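Local coordinates for photosystem II extrinsic protein V (Arthrospira maxima, PDB 1F1C) that serves as a heme c-bearing extrinsic subunit on the lumenal side of photosystem II, probably stabilising the oxygen-evolving complex and its ion environment, at residues D65-A68 with A69-Y73; R103-E107 with D108-N112. One frame throughout, in Å; residues are numbered along the deposited sequence.

How the interactions relate
From the N terminus the chain first reaches interaction 1, where the first turn of helix 67-75 forms on 65-68, and only later interaction 2, where 103-107 turns into helix 107-124. Each is a local contact at the start of a helix, closing a single turn and no long loop; they stand in series, neither nested nor crossed. In space the two helix starts meet, with centres about 12 Å apart. Val71 packs on Glu107 and on the backbone of Leu110 and Tyr111, while Ile67 touches the Tyr111 ring. Helix 67-75, which carries heme-pocket residues, is thereby joined to helix 107-124, which also packs on helix 21-34.

Interaction 1: D65-A68 with A69-Y73; sequences DNIA and ALVDY. With HEC (heme c), chain C.
Asn66, Ile67 and Ala68 each offer a backbone carbonyl to the N-H four residues on, in Leu70, Val71 and Asp72, the regular bonding of a first alpha-helical turn. The bond from Leu70 N to Asn66 O is 3.0 Å long, and those from Val71 N to Ile67 O and from Asp72 N to Ala68 O follow it in turn. Asn66 sits at the N-cap position. Along one flank, Val71 reaches back over the turn below: its CG2 meets Ile67 CG2 at 4.0 Å and lies tightly against Ile67 O, at 3.0 Å. CG2 gets there because it stands beside the backbone N while CG1 is the methyl anti to that N (chi1 173°).

Helix 67-75 forms part of the heme pocket of this c-type cytochrome, and Leu70 and Tyr73 are its pocket residues here. Leu70 turns a single methyl to the cofactor, CD2 lying 3.8 Å from the heme methyl CMA; Leu57, Ala114 and Leu118 surround the same side chain. Tyr73 does more. With CG anti to the backbone N (chi1 -171°), its ring is carried over the heme margin and lies roughly parallel to the porphyrin, CE2 being 3.4 Å from heme C2A. One ring face takes CAA, the first methylene of a heme propionate, offset toward the ring's rim, and the phenol oxygen OH reaches inward to 3.2 Å from the meso carbon CHA. The same ring meets the axial ligand His90 edge-to-face. On the helix's polar flank, Asp72 OD1 forms a salt bridge to Arg64, whose NH1 also hydrogen-bonds to Ala69 O.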
loop_
_atom_site.group_PDB
_atom_site.type_symbol
_atom_site.label_atom_id
_atom_site.label_comp_id
_atom_site.label_asym_id
_atom_site.label_seq_id
_atom_site.Cartn_x
_atom_site.Cartn_y
_atom_site.Cartn_z
ATOM N N ASP A 65 -9.006 16.350 -10.014
ATOM C CA ASP A 65 -8.562 17.183 -11.126
ATOM C C ASP A 65 -8.333 18.666 -10.832
ATOM O O ASP A 65 -8.402 19.494 -11.737
ATOM C CB ASP A 65 -9.529 17.042 -12.312
ATOM C CG ASP A 65 -10.968 17.371 -11.942
ATOM O OD1 ASP A 65 -11.204 17.917 -10.839
ATOM O OD2 ASP A 65 -11.870 17.089 -12.767
ATOM N N ASN A 66 -8.068 18.997 -9.574
ATOM C CA ASN A 66 -7.768 20.376 -9.181
ATOM C C ASN A 66 -6.741 20.329 -8.054
ATOM O O ASN A 66 -6.667 19.353 -7.308
ATOM C CB ASN A 66 -9.025 21.139 -8.724
ATOM C CG ASN A 66 -9.742 20.466 -7.574
ATOM O OD1 ASN A 66 -10.565 19.582 -7.777
ATOM N ND2 ASN A 66 -9.425 20.876 -6.360
ATOM N N ILE A 67 -5.938 21.379 -7.942
ATOM C CA ILE A 67 -4.892 21.448 -6.929
ATOM C C ILE A 67 -5.320 21.062 -5.513
ATOM O O ILE A 67 -4.632 20.290 -4.840
ATOM C CB ILE A 67 -4.277 22.860 -6.916
ATOM C CG1 ILE A 67 -3.599 23.116 -8.271
ATOM C CG2 ILE A 67 -3.304 23.002 -5.743
ATOM C CD1 ILE A 67 -3.253 24.578 -8.533
ATOM N N ALA A 68 -6.450 21.594 -5.055
ATOM C CA ALA A 68 -6.927 21.284 -3.706
ATOM C C ALA A 68 -7.198 19.797 -3.533
ATOM O O ALA A 68 -6.827 19.201 -2.515
ATOM C CB ALA A 68 -8.202 22.083 -3.384
ATOM N N ALA A 69 -7.851 19.207 -4.529
ATOM C CA ALA A 69 -8.192 17.796 -4.476
ATOM C C ALA A 69 -6.942 16.944 -4.467
ATOM O O ALA A 69 -6.870 15.955 -3.737
ATOM C CB ALA A 69 -9.067 17.432 -5.655
ATOM N N LEU A 70 -5.950 17.331 -5.263
ATOM C CA LEU A 70 -4.709 16.571 -5.320
ATOM C C LEU A 70 -3.953 16.708 -4.001
ATOM O O LEU A 70 -3.404 15.732 -3.477
ATOM C CB LEU A 70 -3.846 17.046 -6.487
ATOM C CG LEU A 70 -4.383 16.552 -7.839
ATOM C CD1 LEU A 70 -3.520 17.089 -8.969
ATOM C CD2 LEU A 70 -4.402 15.021 -7.848
ATOM N N VAL A 71 -3.937 17.917 -3.456
ATOM C CA VAL A 71 -3.258 18.138 -2.190
ATOM C C VAL A 71 -3.914 17.301 -1.094
ATOM O O VAL A 71 -3.220 16.674 -0.289
ATOM C CB VAL A 71 -3.284 19.625 -1.806
ATOM C CG1 VAL A 71 -2.718 19.814 -0.401
ATOM C CG2 VAL A 71 -2.469 20.418 -2.809
ATOM N N ASP A 72 -5.249 17.274 -1.084
ATOM C CA ASP A 72 -6.011 16.502 -0.101
ATOM C C ASP A 72 -5.650 15.038 -0.210
ATOM O O ASP A 72 -5.448 14.346 0.796
ATOM C CB ASP A 72 -7.516 16.646 -0.351
ATOM C CG ASP A 72 -8.357 15.764 0.572
ATOM O OD1 ASP A 72 -9.253 15.054 0.066
ATOM O OD2 ASP A 72 -8.135 15.783 1.804
ATOM N N TYR A 73 -5.587 14.565 -1.450
ATOM C CA TYR A 73 -5.268 13.176 -1.720
ATOM C C TYR A 73 -3.967 12.731 -1.063
ATOM O O TYR A 73 -3.915 11.665 -0.449
ATOM C CB TYR A 73 -5.175 12.923 -3.226
ATOM C CG TYR A 73 -5.064 11.455 -3.520
ATOM C CD1 TYR A 73 -6.209 10.658 -3.640
ATOM C CD2 TYR A 73 -3.817 10.835 -3.567
ATOM C CE1 TYR A 73 -6.107 9.274 -3.797
ATOM C CE2 TYR A 73 -3.706 9.457 -3.710
ATOM C CZ TYR A 73 -4.852 8.682 -3.828
ATOM O OH TYR A 73 -4.734 7.321 -3.986
HETATM FE FE HEC C . -0.075 7.087 -5.788
HETATM C CHA HEC C . -3.292 6.476 -6.694
HETATM C CHB HEC C . -0.601 10.502 -6.362
HETATM C CHC HEC C . 3.058 7.853 -4.696
HETATM C CHD HEC C . 0.586 3.772 -5.701
HETATM N NA HEC C . -1.617 8.229 -6.323
HETATM C C1A HEC C . -2.879 7.809 -6.646
HETATM C C2A HEC C . -3.671 8.935 -7.063
HETATM C C3A HEC C . -2.934 10.042 -6.972
HETATM C C4A HEC C . -1.649 9.604 -6.558
HETATM C CMA HEC C . -3.385 11.491 -7.060
HETATM C CAA HEC C . -5.100 8.901 -7.491
HETATM C CBA HEC C . -5.097 8.584 -8.964
HETATM C CGA HEC C . -6.466 8.725 -9.565
HETATM O O1A HEC C . -7.416 8.997 -8.807
HETATM O O2A HEC C . -6.593 8.561 -10.791
HETATM N NB HEC C . 0.978 8.777 -5.552
HETATM C C1B HEC C . 0.619 10.109 -5.869
HETATM C C2B HEC C . 1.626 11.038 -5.478
HETATM C C3B HEC C . 2.595 10.311 -4.886
HETATM C C4B HEC C . 2.229 8.916 -4.992
HETATM C CMB HEC C . 1.642 12.543 -5.691
HETATM C CAB HEC C . 3.722 10.837 -4.255
HETATM C CBB HEC C . 3.618 11.658 -3.116
HETATM N NC HEC C . 1.481 6.042 -5.342
HETATM C C1C HEC C . 2.715 6.512 -4.924
HETATM C C2C HEC C . 3.627 5.442 -4.697
HETATM C C3C HEC C . 2.942 4.280 -4.910
HETATM C C4C HEC C . 1.605 4.673 -5.363
HETATM C CMC HEC C . 5.110 5.566 -4.355
HETATM C CAC HEC C . 3.505 2.978 -4.850
HETATM C CBC HEC C . 4.091 2.471 -3.651
HETATM N ND HEC C . -1.143 5.466 -6.066
HETATM C C1D HEC C . -0.730 4.158 -5.945
HETATM C C2D HEC C . -1.797 3.250 -6.195
HETATM C C3D HEC C . -2.877 4.008 -6.471
HETATM C C4D HEC C . -2.469 5.386 -6.421
HETATM C CMD HEC C . -1.679 1.717 -6.354
HETATM C CAD HEC C . -4.309 3.514 -6.705
HETATM C CBD HEC C . -5.094 3.369 -5.402
HETATM C CGD HEC C . -6.546 2.955 -5.627
HETATM O O1D HEC C . -7.329 3.748 -6.180
HETATM O O2D HEC C . -6.907 1.823 -5.251
#

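Interaction 2: R103-E107 with D108-N112; sequences RNISE and DDLYN
Ser106 and Asp109 face each other across the first turn of helix 107-124, and one carboxylate oxygen does all the gripping. Ser106 N gives a nearly straight bond to Asp109 OD2 (2.8 Å, 167°), which accepts it on its anti lone pair, the one away from OD1. Ser106 OG donates to the same OD2, also at 2.8 Å, but arrives from above the carboxylate plane, about 70° out of it. The hydroxyl can do this because OG lies between its own backbone N and carbonyl carbon (chi1 65°), on the side where the aspartate comes back. Two donors from one residue therefore pin the carboxylate against rotation and would tend to favour its charged form. Were an alanine to stand in place of Asp109, Ser106 N and OG would probably both lose their acceptor and the serine hydroxyl would be left to turn.

Beside this polar pair, Ile105 and Leu110 cross at about a right angle, Ile105 CG2 against Leu110 CD1. The 3.3 Å between them is tighter than normal carbon contact, so its exact value is doubtful. Ile105 also rests on Val30 of helix 21-34 and Leu110 on Ile74. Glu107, the first residue of the helix, sends OE1 to Lys75 in a salt bridge. Ser106 O takes the N-H of Leu110 at 3.0 Å and a weak bond from Asp109 N. Asp109 side chain to Ser106 backbone is one half of a capping box, and Ile105 with Leu110, flanking the N-cap serine, makes the accompanying hydrophobic staple.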
loop_
_atom_site.group_PDB
_atom_site.type_symbol
_atom_site.label_atom_id
_atom_site.label_comp_id
_atom_site.label_asym_id
_atom_site.label_seq_id
_atom_site.Cartn_x
_atom_site.Cartn_y
_atom_site.Cartn_z
ATOM N N ARG A 103 8.598 12.490 4.989
ATOM C CA ARG A 103 8.878 13.086 6.292
ATOM C C ARG A 103 9.074 14.600 6.291
ATOM O O ARG A 103 8.686 15.275 7.241
ATOM C CB ARG A 103 10.100 12.411 6.924
ATOM C CG ARG A 103 9.875 10.951 7.287
ATOM C CD ARG A 103 11.079 10.363 8.006
ATOM N NE ARG A 103 12.275 10.363 7.165
ATOM N N ASN A 104 9.667 15.136 5.229
ATOM C CA ASN A 104 9.904 16.575 5.155
ATOM C C ASN A 104 9.010 17.285 4.144
ATOM O O ASN A 104 9.294 18.417 3.740
ATOM C CB ASN A 104 11.371 16.852 4.813
ATOM C CG ASN A 104 12.321 16.340 5.872
ATOM O OD1 ASN A 104 12.122 16.582 7.068
ATOM N ND2 ASN A 104 13.366 15.635 5.445
ATOM N N ILE A 105 7.931 16.631 3.731
ATOM C CA ILE A 105 7.034 17.238 2.762
ATOM C C ILE A 105 6.138 18.267 3.432
ATOM O O ILE A 105 5.514 17.992 4.460
ATOM C CB ILE A 105 6.156 16.181 2.065
ATOM C CG1 ILE A 105 7.043 15.133 1.380
ATOM C CG2 ILE A 105 5.262 16.848 1.039
ATOM C CD1 ILE A 105 7.991 15.693 0.329
ATOM N N SER A 106 6.085 19.453 2.840
ATOM C CA SER A 106 5.266 20.539 3.359
ATOM C C SER A 106 4.118 20.825 2.401
ATOM O O SER A 106 4.139 20.388 1.247
ATOM C CB SER A 106 6.107 21.807 3.511
ATOM O OG SER A 106 6.539 22.271 2.246
ATOM N N GLU A 107 3.126 21.563 2.890
ATOM C CA GLU A 107 1.970 21.948 2.090
ATOM C C GLU A 107 2.426 22.578 0.782
ATOM O O GLU A 107 1.846 22.322 -0.272
ATOM C CB GLU A 107 1.114 22.955 2.857
ATOM C CG GLU A 107 0.331 22.342 3.995
ATOM C CD GLU A 107 -0.804 21.487 3.495
ATOM O OE1 GLU A 107 -1.442 20.802 4.319
ATOM O OE2 GLU A 107 -1.061 21.509 2.271
ATOM N N ASP A 108 3.461 23.409 0.859
ATOM C CA ASP A 108 3.993 24.064 -0.325
ATOM C C ASP A 108 4.365 23.030 -1.379
ATOM O O ASP A 108 4.075 23.210 -2.568
ATOM C CB ASP A 108 5.220 24.893 0.044
ATOM C CG ASP A 108 4.860 26.149 0.814
ATOM O OD1 ASP A 108 4.317 27.090 0.199
ATOM O OD2 ASP A 108 5.111 26.193 2.039
ATOM N N ASP A 109 5.001 21.944 -0.936
ATOM C CA ASP A 109 5.407 20.880 -1.844
ATOM C C ASP A 109 4.186 20.190 -2.422
ATOM O O ASP A 109 4.149 19.876 -3.609
ATOM C CB ASP A 109 6.268 19.838 -1.131
ATOM C CG ASP A 109 7.513 20.431 -0.525
ATOM O OD1 ASP A 109 8.288 21.097 -1.248
ATOM O OD2 ASP A 109 7.718 20.224 0.684
ATOM N N LEU A 110 3.189 19.954 -1.578
ATOM C CA LEU A 110 1.973 19.295 -2.016
ATOM C C LEU A 110 1.308 20.107 -3.102
ATOM O O LEU A 110 0.783 19.565 -4.077
ATOM C CB LEU A 110 1.023 19.104 -0.832
ATOM C CG LEU A 110 1.002 17.686 -0.256
ATOM C CD1 LEU A 110 2.358 17.015 -0.423
ATOM C CD2 LEU A 110 0.594 17.743 1.209
ATOM N N TYR A 111 1.354 21.415 -2.920
ATOM C CA TYR A 111 0.786 22.370 -3.860
ATOM C C TYR A 111 1.545 22.303 -5.199
ATOM O O TYR A 111 0.938 22.344 -6.275
ATOM C CB TYR A 111 0.897 23.769 -3.245
ATOM C CG TYR A 111 0.533 24.923 -4.157
ATOM C CD1 TYR A 111 -0.787 25.360 -4.271
ATOM C CD2 TYR A 111 1.527 25.625 -4.855
ATOM C CE1 TYR A 111 -1.109 26.487 -5.050
ATOM C CE2 TYR A 111 1.218 26.741 -5.634
ATOM C CZ TYR A 111 -0.098 27.168 -5.721
ATOM O OH TYR A 111 -0.390 28.301 -6.444
ATOM N N ASN A 112 2.871 22.195 -5.111
ATOM C CA ASN A 112 3.751 22.132 -6.285
ATOM C C ASN A 112 3.591 20.807 -7.051
ATOM O O ASN A 112 3.496 20.787 -8.291
ATOM C CB ASN A 112 5.218 22.294 -5.846
ATOM C CG ASN A 112 5.491 23.630 -5.142
ATOM O OD1 ASN A 112 6.422 23.737 -4.351
ATOM N ND2 ASN A 112 4.692 24.645 -5.442
#